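Local coordinates for mannosylglycerate hydrolase MGH1-like glycoside hydrolase domain-containing protein (Thermus thermophilus HB8, PDB 4WVA), which hydrolyses mannosylglycerate, a solute made under osmotic stress, to mannose and glycerate, and very probably glucosylglycerate as well, at residues E116-D120 against R121-R125; P199-E202 against D203-Y207; L241-A244 against N245-Y249; A375-L378 against K379-L383. One frame throughout, in Å; residues are numbered along the deposited sequence.

Interaction 1. Residues E116-D120 against R121-R125; sequences EKDPD and RDRAR
The Asp118–Arg123 salt bridge spans a short helix-to-helix turn, where the helix 107-117 ends and, after Asp118, Pro119 and Asp120, the helix 121-146 begins. Arg123 takes the carboxylate side-on: NE reaches Asp118 OD2 at 2.8 Å and NH2 reaches Asp118 OD1 at 2.8 Å, each on the syn lone pair. The two flat groups are nearly coplanar, 21° apart. OD1 has further work, because it accepts from Asp120 N at 2.9 Å, met from above the carboxylate plane, which makes an Asx turn. Asp120 is in turn the N-cap: with CG anti to the backbone N (chi1 -177°), its OD1 takes Arg123 N at 3.0 Å, while its CB lies over one face of the Arg123 guanidinium. From the other flank of the turn Arg121, bent at chi2 and chi3, curls back so that NH2 bonds Asp118 O at 2.8 Å, in the carbonyl plane and on a lone pair. Trp52 NE1 also bonds Asp118 OD2, while Arg121 NE makes a salt bridge with Glu293 of the second subunit, placing the turn at a subunit contact. With both carboxylate oxygens of buried Asp118 held by the guanidinium, and OD1 and OD2 each given another N-H donor, the charge is well compensated, which would probably favour the ionised form and fix the rotation of the group.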
loop_
_atom_site.group_PDB
_atom_site.type_symbol
_atom_site.label_atom_id
_atom_site.label_comp_id
_atom_site.label_asym_id
_atom_site.label_seq_id
_atom_site.Cartn_x
_atom_site.Cartn_y
_atom_site.Cartn_z
ATOM N N GLU A 116 -9.939 4.010 23.275
ATOM C CA GLU A 116 -8.717 4.812 23.395
ATOM C C GLU A 116 -8.958 6.112 24.155
ATOM O O GLU A 116 -8.033 6.631 24.805
ATOM C CB GLU A 116 -8.134 5.121 22.012
ATOM C CG GLU A 116 -7.550 3.895 21.314
ATOM C CD GLU A 116 -6.921 4.211 19.974
ATOM O OE1 GLU A 116 -7.066 5.358 19.515
ATOM O OE2 GLU A 116 -6.307 3.326 19.368
ATOM N N LYS A 117 -10.175 6.639 24.081
ATOM C CA LYS A 117 -10.449 7.991 24.604
ATOM C C LYS A 117 -11.260 8.077 25.895
ATOM O O LYS A 117 -11.388 9.178 26.471
ATOM C CB LYS A 117 -11.136 8.864 23.549
ATOM C CG LYS A 117 -10.334 9.089 22.285
ATOM C CD LYS A 117 -9.008 9.754 22.552
ATOM C CE LYS A 117 -8.253 9.996 21.255
ATOM N NZ LYS A 117 -7.165 10.966 21.521
ATOM N N ASP A 118 -11.849 6.977 26.338
ATOM C CA ASP A 118 -12.605 6.994 27.582
ATOM C C ASP A 118 -11.659 7.443 28.704
ATOM O O ASP A 118 -10.584 6.889 28.841
ATOM C CB ASP A 118 -13.141 5.595 27.872
ATOM C CG ASP A 118 -14.092 5.545 29.058
ATOM O OD1 ASP A 118 -14.089 6.467 29.925
ATOM O OD2 ASP A 118 -14.845 4.546 29.111
ATOM N N PRO A 119 -12.043 8.475 29.480
ATOM C CA PRO A 119 -11.134 8.863 30.584
ATOM C C PRO A 119 -11.019 7.821 31.703
ATOM O O PRO A 119 -10.033 7.841 32.457
ATOM C CB PRO A 119 -11.739 10.180 31.100
ATOM C CG PRO A 119 -13.156 10.180 30.644
ATOM C CD PRO A 119 -13.199 9.380 29.360
ATOM N N ASP A 120 -11.980 6.914 31.794
ATOM C CA ASP A 120 -11.957 5.845 32.798
ATOM C C ASP A 120 -11.322 4.621 32.162
ATOM O O ASP A 120 -11.947 3.911 31.391
ATOM C CB ASP A 120 -13.381 5.573 33.286
ATOM C CG ASP A 120 -13.453 4.528 34.381
ATOM O OD1 ASP A 120 -12.512 3.720 34.549
ATOM O OD2 ASP A 120 -14.492 4.518 35.078
ATOM N N ARG A 121 -10.053 4.398 32.467
ATOM C CA ARG A 121 -9.302 3.350 31.790
ATOM C C ARG A 121 -9.736 1.957 32.218
ATOM O O ARG A 121 -9.705 1.013 31.424
ATOM C CB ARG A 121 -7.807 3.528 32.012
ATOM C CG ARG A 121 -7.278 4.897 31.594
ATOM C CD ARG A 121 -7.766 5.318 30.215
ATOM N NE ARG A 121 -7.452 4.274 29.236
ATOM C CZ ARG A 121 -8.105 4.034 28.098
ATOM N NH1 ARG A 121 -7.692 3.050 27.306
ATOM N NH2 ARG A 121 -9.141 4.755 27.732
ATOM N N ASP A 122 -10.129 1.811 33.477
ATOM C CA ASP A 122 -10.600 0.509 33.929
ATOM C C ASP A 122 -11.891 0.144 33.195
ATOM O O ASP A 122 -12.081 -1.006 32.795
ATOM C CB ASP A 122 -10.802 0.500 35.444
ATOM C CG ASP A 122 -9.505 0.648 36.196
ATOM O OD1 ASP A 122 -9.485 1.400 37.189
ATOM O OD2 ASP A 122 -8.497 0.041 35.786
ATOM N N ARG A 123 -12.777 1.115 33.017
ATOM C CA ARG A 123 -14.024 0.865 32.294
ATOM C C ARG A 123 -13.719 0.557 30.839
ATOM O O ARG A 123 -14.279 -0.374 30.265
ATOM C CB ARG A 123 -14.969 2.060 32.347
ATOM C CG ARG A 123 -16.165 1.902 31.412
ATOM C CD ARG A 123 -17.179 2.999 31.589
ATOM N NE ARG A 123 -16.599 4.305 31.328
ATOM C CZ ARG A 123 -16.945 5.435 31.929
ATOM N NH1 ARG A 123 -17.892 5.452 32.881
ATOM N NH2 ARG A 123 -16.324 6.555 31.608
ATOM N N ALA A 124 -12.835 1.344 30.240
ATOM C CA ALA A 124 -12.457 1.106 28.842
ATOM C C ALA A 124 -11.980 -0.326 28.624
ATOM O O ALA A 124 -12.383 -0.990 27.660
ATOM C CB ALA A 124 -11.393 2.091 28.400
ATOM N N ARG A 125 -11.102 -0.807 29.503
ATOM C CA ARG A 125 -10.569 -2.154 29.363
ATOM C C ARG A 125 -11.676 -3.184 29.545
ATOM O O ARG A 125 -11.749 -4.154 28.795
ATOM C CB ARG A 125 -9.411 -2.403 30.338
ATOM C CG ARG A 125 -8.121 -1.700 29.921
ATOM C CD ARG A 125 -6.931 -2.116 30.779
ATOM N NE ARG A 125 -7.002 -1.515 32.108
ATOM C CZ ARG A 125 -6.419 -0.374 32.478
ATOM N NH1 ARG A 125 -5.665 0.338 31.637
ATOM N NH2 ARG A 125 -6.585 0.055 33.722
HETATM O O HOH W 1 -8.705 5.768 34.730
#

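Interaction 2. Residues P199-E202 against D203-Y207; sequences PRKE and DYDRY
Lys201 and Asp205 form an i to i+4 salt bridge across the first turn of the helix 201-216, just after Arg198, a probable substrate-binding residue. From CB the lysine chain leaves with CG anti to the backbone N (chi1 173°), and CG passes 3.8 Å from Asp205 OD2. CD carries the chain onward, and CE comes to 3.9 Å from the same oxygen. The bend at chi4 (-63°) then turns NZ back to Asp205 OD2 at 2.8 Å, on its syn lone pair. A water accepting weakly from NZ donates to Asp205 OD1, and Tyr185 OH bonds that oxygen too, so both arms of the carboxylate are engaged.

At the start of the helix, where Arg200 is the N-cap residue, Asp203 reaches back with OD2 to Arg200 N at 2.8 Å, using the anti lone pair. Pro199 packs CB near the ring edge of Tyr204, 3.8 Å from CE2, and the same CB touches the Tyr207 ring obliquely, 3.9 Å from its CE2. This apolar corner lies beside the probable substrate site: Pro199 also touches Tyr349, and Tyr204 OH is hydrogen-bonded to Arg198. Further along the helix, Arg206 folds its guanidinium back on the backbone carbonyl four residues earlier. There Arg206 NH1 donates to Glu202 O at 2.9 Å; the oxygen lies in the guanidinium plane, but the donor stands 27° out of the carbonyl plane.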
loop_
_atom_site.group_PDB
_atom_site.type_symbol
_atom_site.label_atom_id
_atom_site.label_comp_id
_atom_site.label_asym_id
_atom_site.label_seq_id
_atom_site.Cartn_x
_atom_site.Cartn_y
_atom_site.Cartn_z
ATOM N N PRO A 199 -38.433 5.776 -0.514
ATOM C CA PRO A 199 -38.440 4.836 -1.638
ATOM C C PRO A 199 -39.850 4.674 -2.184
ATOM O O PRO A 199 -40.818 4.804 -1.435
ATOM C CB PRO A 199 -37.973 3.517 -1.010
ATOM C CG PRO A 199 -37.213 3.919 0.210
ATOM C CD PRO A 199 -37.942 5.134 0.723
ATOM N N ARG A 200 -39.936 4.414 -3.481
ATOM C CA ARG A 200 -41.229 4.231 -4.146
ATOM C C ARG A 200 -41.833 2.863 -3.897
ATOM O O ARG A 200 -41.200 1.965 -3.353
ATOM C CB ARG A 200 -41.058 4.445 -5.634
ATOM C CG ARG A 200 -40.642 5.848 -5.986
ATOM C CD ARG A 200 -40.507 5.991 -7.482
ATOM N NE ARG A 200 -39.777 7.200 -7.865
ATOM C CZ ARG A 200 -40.291 8.251 -8.497
ATOM N NH1 ARG A 200 -41.572 8.278 -8.851
ATOM N NH2 ARG A 200 -39.510 9.283 -8.802
ATOM N N LYS A 201 -43.083 2.692 -4.319
ATOM C CA LYS A 201 -43.727 1.394 -4.212
ATOM C C LYS A 201 -42.909 0.263 -4.854
ATOM O O LYS A 201 -42.819 -0.836 -4.311
ATOM C CB LYS A 201 -45.113 1.447 -4.872
ATOM C CG LYS A 201 -45.784 0.086 -4.942
ATOM C CD LYS A 201 -47.191 0.192 -5.514
ATOM C CE LYS A 201 -47.903 -1.152 -5.480
ATOM N NZ LYS A 201 -47.225 -2.173 -6.325
ATOM N N GLU A 202 -42.351 0.533 -6.023
ATOM C CA GLU A 202 -41.634 -0.483 -6.798
ATOM C C GLU A 202 -40.374 -0.922 -6.060
ATOM O O GLU A 202 -39.969 -2.078 -6.117
ATOM C CB GLU A 202 -41.265 0.074 -8.174
ATOM C CG GLU A 202 -42.452 0.307 -9.112
ATOM C CD GLU A 202 -43.341 1.483 -8.719
ATOM O OE1 GLU A 202 -42.862 2.444 -8.066
ATOM O OE2 GLU A 202 -44.547 1.432 -9.054
ATOM N N ASP A 203 -39.777 0.013 -5.330
ATOM C CA ASP A 203 -38.650 -0.316 -4.441
ATOM C C ASP A 203 -39.085 -1.225 -3.301
ATOM O O ASP A 203 -38.538 -2.319 -3.111
ATOM C CB ASP A 203 -38.036 0.953 -3.847
ATOM C CG ASP A 203 -37.522 1.891 -4.888
ATOM O OD1 ASP A 203 -36.644 1.500 -5.660
ATOM O OD2 ASP A 203 -37.999 3.024 -4.939
ATOM N N TYR A 204 -40.084 -0.795 -2.531
ATOM C CA TYR A 204 -40.557 -1.622 -1.433
ATOM C C TYR A 204 -41.044 -3.000 -1.862
ATOM O O TYR A 204 -40.824 -3.968 -1.158
ATOM C CB TYR A 204 -41.631 -0.925 -0.596
ATOM C CG TYR A 204 -41.070 -0.254 0.639
ATOM C CD1 TYR A 204 -41.156 -0.845 1.893
ATOM C CD2 TYR A 204 -40.478 0.986 0.541
ATOM C CE1 TYR A 204 -40.638 -0.204 3.017
ATOM C CE2 TYR A 204 -39.953 1.627 1.646
ATOM C CZ TYR A 204 -40.044 1.045 2.876
ATOM O OH TYR A 204 -39.522 1.714 3.969
ATOM N N ASP A 205 -41.695 -3.094 -3.022
ATOM C CA ASP A 205 -42.136 -4.398 -3.514
ATOM C C ASP A 205 -40.967 -5.377 -3.582
ATOM O O ASP A 205 -41.064 -6.528 -3.153
ATOM C CB ASP A 205 -42.756 -4.260 -4.905
ATOM C CG ASP A 205 -44.168 -3.686 -4.875
ATOM O OD1 ASP A 205 -44.767 -3.560 -3.782
ATOM O OD2 ASP A 205 -44.677 -3.352 -5.968
ATOM N N ARG A 206 -39.845 -4.881 -4.093
ATOM C CA ARG A 206 -38.639 -5.686 -4.259
ATOM C C ARG A 206 -37.886 -5.886 -2.933
ATOM O O ARG A 206 -37.382 -6.968 -2.683
ATOM C CB ARG A 206 -37.785 -5.084 -5.380
ATOM C CG ARG A 206 -38.483 -5.223 -6.734
ATOM C CD ARG A 206 -37.966 -4.320 -7.826
ATOM N NE ARG A 206 -38.639 -4.663 -9.079
ATOM C CZ ARG A 206 -39.871 -4.270 -9.407
ATOM N NH1 ARG A 206 -40.567 -3.467 -8.607
ATOM N NH2 ARG A 206 -40.416 -4.681 -10.561
ATOM N N TYR A 207 -37.862 -4.878 -2.054
ATOM C CA TYR A 207 -37.359 -5.077 -0.695
ATOM C C TYR A 207 -38.068 -6.262 -0.001
ATOM O O TYR A 207 -37.434 -7.099 0.644
ATOM C CB TYR A 207 -37.498 -3.809 0.198
ATOM C CG TYR A 207 -36.872 -2.504 -0.293
ATOM C CD1 TYR A 207 -35.882 -2.475 -1.284
ATOM C CD2 TYR A 207 -37.253 -1.274 0.278
ATOM C CE1 TYR A 207 -35.330 -1.275 -1.718
ATOM C CE2 TYR A 207 -36.714 -0.072 -0.160
ATOM C CZ TYR A 207 -35.746 -0.072 -1.153
ATOM O OH TYR A 207 -35.219 1.128 -1.581
HETATM O O HOH W 2 -47.497 -4.112 -3.682
#

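Interaction 3. Residues L241-A244 against N245-Y249; sequences LQRA and NRDLY
Leu241 to Ala244 pass their carbonyls to the N-H groups of Asn245 to Leu248 in unbroken i to i+4 hydrogen bonds of 2.8 to 3.1 Å, a regular turn of the helix 235-254 in the (alpha/alpha)6 barrel. Beside this backbone run Arg243 and Asp247, one turn apart. With CG anti to the backbone N (chi1 176°) and a bend at chi2, the arginine is carried along the helix, and NE donates to Asp247 OD2 at 2.9 Å. The bond is bent, N-H...O 140°, and the guanidinium and carboxylate stand 75° apart, so a single nitrogen makes the bridge. Asp247 is shared with the helix 107-117: OD1 pairs with Arg112 and OD2 accepts from Thr109.

On another side of the helix, Leu241 CD1 lies against the amide of Asn245, 3.7 Å from ND2, which bonds Tyr143 of the helix 121-146. Ala244 packs on Ala108 and Thr109, while Arg246 reaches Glu270 on the helix 260-275. One water closes the salt bridge on its outer side, accepting from Arg243 NH2 at 3.0 Å and donating to Asp247 OD1 at 2.8 Å.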
loop_
_atom_site.group_PDB
_atom_site.type_symbol
_atom_site.label_atom_id
_atom_site.label_comp_id
_atom_site.label_asym_id
_atom_site.label_seq_id
_atom_site.Cartn_x
_atom_site.Cartn_y
_atom_site.Cartn_z
ATOM N N LEU A 241 -16.117 -1.699 6.151
ATOM C CA LEU A 241 -15.539 -2.939 6.679
ATOM C C LEU A 241 -14.012 -2.915 6.704
ATOM O O LEU A 241 -13.396 -3.347 7.676
ATOM C CB LEU A 241 -16.056 -4.140 5.901
ATOM C CG LEU A 241 -15.469 -5.524 6.227
ATOM C CD1 LEU A 241 -15.582 -5.868 7.706
ATOM C CD2 LEU A 241 -16.154 -6.591 5.391
ATOM N N GLN A 242 -13.388 -2.410 5.643
ATOM C CA GLN A 242 -11.924 -2.313 5.630
ATOM C C GLN A 242 -11.456 -1.411 6.772
ATOM O O GLN A 242 -10.516 -1.739 7.480
ATOM C CB GLN A 242 -11.431 -1.791 4.284
ATOM C CG GLN A 242 -9.930 -1.488 4.208
ATOM C CD GLN A 242 -9.027 -2.724 4.190
ATOM O OE1 GLN A 242 -9.486 -3.864 4.082
ATOM N NE2 GLN A 242 -7.724 -2.483 4.300
ATOM N N ARG A 243 -12.091 -0.246 6.929
ATOM C CA ARG A 243 -11.736 0.639 8.037
ATOM C C ARG A 243 -11.929 -0.066 9.378
ATOM O O ARG A 243 -11.055 0.005 10.253
ATOM C CB ARG A 243 -12.528 1.940 7.987
ATOM C CG ARG A 243 -12.288 2.872 9.164
ATOM C CD ARG A 243 -10.840 3.272 9.388
ATOM N NE ARG A 243 -10.730 4.169 10.534
ATOM C CZ ARG A 243 -10.857 5.504 10.481
ATOM N NH1 ARG A 243 -11.064 6.126 9.341
ATOM N NH2 ARG A 243 -10.763 6.220 11.587
ATOM N N ALA A 244 -13.051 -0.764 9.525
ATOM C CA ALA A 244 -13.361 -1.433 10.765
ATOM C C ALA A 244 -12.355 -2.551 11.060
ATOM O O ALA A 244 -11.978 -2.732 12.209
ATOM C CB ALA A 244 -14.781 -1.959 10.737
ATOM N N ASN A 245 -11.938 -3.293 10.034
ATOM C CA ASN A 245 -10.874 -4.307 10.188
ATOM C C ASN A 245 -9.557 -3.704 10.687
ATOM O O ASN A 245 -8.924 -4.250 11.602
ATOM C CB ASN A 245 -10.593 -5.055 8.886
ATOM C CG ASN A 245 -11.649 -6.091 8.550
ATOM O OD1 ASN A 245 -12.226 -6.713 9.435
ATOM N ND2 ASN A 245 -11.884 -6.299 7.272
ATOM N N ARG A 246 -9.148 -2.583 10.108
ATOM C CA ARG A 246 -7.949 -1.897 10.571
ATOM C C ARG A 246 -8.060 -1.511 12.043
ATOM O O ARG A 246 -7.101 -1.647 12.828
ATOM C CB ARG A 246 -7.699 -0.627 9.740
ATOM C CG ARG A 246 -7.412 -0.913 8.285
ATOM C CD ARG A 246 -5.956 -1.000 7.982
ATOM N NE ARG A 246 -5.716 -1.192 6.545
ATOM C CZ ARG A 246 -4.509 -1.378 6.039
ATOM N NH1 ARG A 246 -3.444 -1.369 6.846
ATOM N NH2 ARG A 246 -4.359 -1.581 4.727
ATOM N N ASP A 247 -9.227 -1.009 12.431
ATOM C CA ASP A 247 -9.435 -0.607 13.809
ATOM C C ASP A 247 -9.565 -1.802 14.774
ATOM O O ASP A 247 -9.090 -1.724 15.918
ATOM C CB ASP A 247 -10.620 0.350 13.908
ATOM C CG ASP A 247 -10.339 1.677 13.233
ATOM O OD1 ASP A 247 -9.159 2.086 13.245
ATOM O OD2 ASP A 247 -11.258 2.272 12.656
ATOM N N LEU A 248 -10.169 -2.893 14.311
ATOM C CA LEU A 248 -10.244 -4.124 15.078
ATOM C C LEU A 248 -8.862 -4.732 15.331
ATOM O O LEU A 248 -8.596 -5.248 16.421
ATOM C CB LEU A 248 -11.157 -5.142 14.399
ATOM C CG LEU A 248 -11.534 -6.363 15.234
ATOM C CD1 LEU A 248 -12.345 -5.966 16.463
ATOM C CD2 LEU A 248 -12.302 -7.339 14.367
ATOM N N TYR A 249 -8.000 -4.669 14.313
ATOM C CA TYR A 249 -6.605 -5.080 14.441
ATOM C C TYR A 249 -5.929 -4.313 15.587
ATOM O O TYR A 249 -5.269 -4.889 16.452
ATOM C CB TYR A 249 -5.853 -4.847 13.125
ATOM C CG TYR A 249 -4.351 -4.964 13.312
ATOM C CD1 TYR A 249 -3.715 -6.199 13.205
ATOM C CD2 TYR A 249 -3.582 -3.858 13.634
ATOM C CE1 TYR A 249 -2.352 -6.328 13.418
ATOM C CE2 TYR A 249 -2.213 -3.977 13.853
ATOM C CZ TYR A 249 -1.611 -5.211 13.742
ATOM O OH TYR A 249 -0.246 -5.310 13.965
HETATM O O HOH W 3 -9.460 4.794 13.839
#

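Interaction 4. Residues A375-L378 against K379-L383; sequences AARL and KADAL
Asp381 OD2 is gripped by three N-H donors: Arg377 NE at 2.7 Å, Arg377 NH2 weakly at 3.3 Å, and the backbone N of Leu333. The arginine and aspartate lie one turn apart on the helix 372-389, an i to i+4 salt bridge. Arg377 sets out with CG anti to its own N (chi1 171°) and bends at chi2, which swings NE forward over the next turn. Asp381 has CG beside its backbone N and opposite the carbonyl carbon, bringing the carboxylate back to meet it. The fit is not a flat fork: the two planes stand 78° apart, and NE approaches OD2 on the syn side but 34° out of the carboxylate plane. Both Arg377 hydrogen bonds therefore fall on one oxygen, OD2, while Asp381 OD1 is taken up by Arg331 in a salt bridge. Arg377 NH2 also donates to Arg331 O, so arginine and aspartate each hold the 331-333 region.

Beneath the pair the backbone keeps its helical bonds, among them Asp381 N to Arg377 O at 2.9 Å and Ala382 N to Leu378 O at 3.1 Å. Leu378 is buried against Asn359, Ala363 and Phe366 of the helix 356-368, and against Leu333 and Leu334. Ala382 touches Ile356 at the start of that helix, so this face of the helix 372-389 packs on its predecessor while the salt bridge borders the loop.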
loop_
_atom_site.group_PDB
_atom_site.type_symbol
_atom_site.label_atom_id
_atom_site.label_comp_id
_atom_site.label_asym_id
_atom_site.label_seq_id
_atom_site.Cartn_x
_atom_site.Cartn_y
_atom_site.Cartn_z
ATOM N N ALA A 375 -12.314 18.902 3.589
ATOM C CA ALA A 375 -12.858 18.407 4.869
ATOM C C ALA A 375 -13.603 19.520 5.616
ATOM O O ALA A 375 -14.701 19.317 6.157
ATOM C CB ALA A 375 -11.754 17.821 5.732
ATOM N N ALA A 376 -13.018 20.719 5.618
ATOM C CA ALA A 376 -13.633 21.858 6.311
ATOM C C ALA A 376 -14.951 22.278 5.666
ATOM O O ALA A 376 -15.895 22.670 6.350
ATOM C CB ALA A 376 -12.657 23.024 6.338
ATOM N N ARG A 377 -15.008 22.208 4.345
ATOM C CA ARG A 377 -16.232 22.510 3.610
ATOM C C ARG A 377 -17.356 21.523 3.938
ATOM O O ARG A 377 -18.501 21.919 4.110
ATOM C CB ARG A 377 -15.909 22.533 2.108
ATOM C CG ARG A 377 -17.088 22.624 1.178
ATOM C CD ARG A 377 -17.898 23.884 1.328
ATOM N NE ARG A 377 -19.145 23.811 0.569
ATOM C CZ ARG A 377 -19.232 23.794 -0.757
ATOM N NH1 ARG A 377 -18.134 23.841 -1.534
ATOM N NH2 ARG A 377 -20.430 23.725 -1.316
ATOM N N LEU A 378 -17.030 20.229 3.998
ATOM C CA LEU A 378 -18.004 19.198 4.337
ATOM C C LEU A 378 -18.539 19.373 5.754
ATOM O O LEU A 378 -19.737 19.218 6.014
ATOM C CB LEU A 378 -17.372 17.792 4.190
ATOM C CG LEU A 378 -17.098 17.402 2.744
ATOM C CD1 LEU A 378 -16.060 16.311 2.635
ATOM C CD2 LEU A 378 -18.397 16.988 2.090
ATOM N N LYS A 379 -17.648 19.688 6.687
ATOM C CA LYS A 379 -18.079 20.052 8.042
ATOM C C LYS A 379 -18.953 21.302 8.070
ATOM O O LYS A 379 -20.033 21.313 8.662
ATOM C CB LYS A 379 -16.873 20.270 8.933
ATOM C CG LYS A 379 -17.236 20.572 10.377
ATOM C CD LYS A 379 -16.005 20.778 11.229
ATOM C CE LYS A 379 -16.424 21.195 12.637
ATOM N NZ LYS A 379 -15.246 21.457 13.502
ATOM N N ALA A 380 -18.472 22.371 7.459
ATOM C CA ALA A 380 -19.225 23.623 7.467
ATOM C C ALA A 380 -20.626 23.443 6.868
ATOM O O ALA A 380 -21.609 23.932 7.417
ATOM C CB ALA A 380 -18.454 24.689 6.711
ATOM N N ASP A 381 -20.726 22.746 5.741
ATOM C CA ASP A 381 -22.035 22.506 5.143
ATOM C C ASP A 381 -22.941 21.682 6.065
ATOM O O ASP A 381 -24.112 22.011 6.255
ATOM C CB ASP A 381 -21.897 21.845 3.774
ATOM C CG ASP A 381 -21.469 22.829 2.696
ATOM O OD1 ASP A 381 -21.329 24.048 3.000
ATOM O OD2 ASP A 381 -21.245 22.390 1.545
ATOM N N ALA A 382 -22.411 20.603 6.632
ATOM C CA ALA A 382 -23.195 19.794 7.576
ATOM C C ALA A 382 -23.726 20.626 8.746
ATOM O O ALA A 382 -24.911 20.552 9.085
ATOM C CB ALA A 382 -22.373 18.631 8.093
ATOM N N LEU A 383 -22.856 21.432 9.341
ATOM C CA LEU A 383 -23.247 22.238 10.502
ATOM C C LEU A 383 -24.237 23.354 10.133
ATOM O O LEU A 383 -25.198 23.591 10.864
ATOM C CB LEU A 383 -22.024 22.785 11.234
ATOM C CG LEU A 383 -21.087 21.724 11.820
ATOM C CD1 LEU A 383 -20.005 22.396 12.624
ATOM C CD2 LEU A 383 -21.804 20.702 12.694
#

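Overall arrangement
Following the chain from the N terminus, the four contacts come in series, and none nests in or crosses another. Interaction 1 closes the tight turn between the helices 107-117 and 121-146. Interaction 2 lies at the N-terminal end of the helix 201-216, across the chain's centre and about 44 Å from interaction 1 between centres. Interaction 3 spans a turn within the helix 235-254 and comes within about 7 Å of interaction 1 at the nearest atoms; Arg112 pairs with a residue of each, and both touch the second subunit. Interaction 4, within the helix 372-389, joins that helix to the 331-334 loop and the helix 356-368. Only interaction 2 borders the probable substrate site directly.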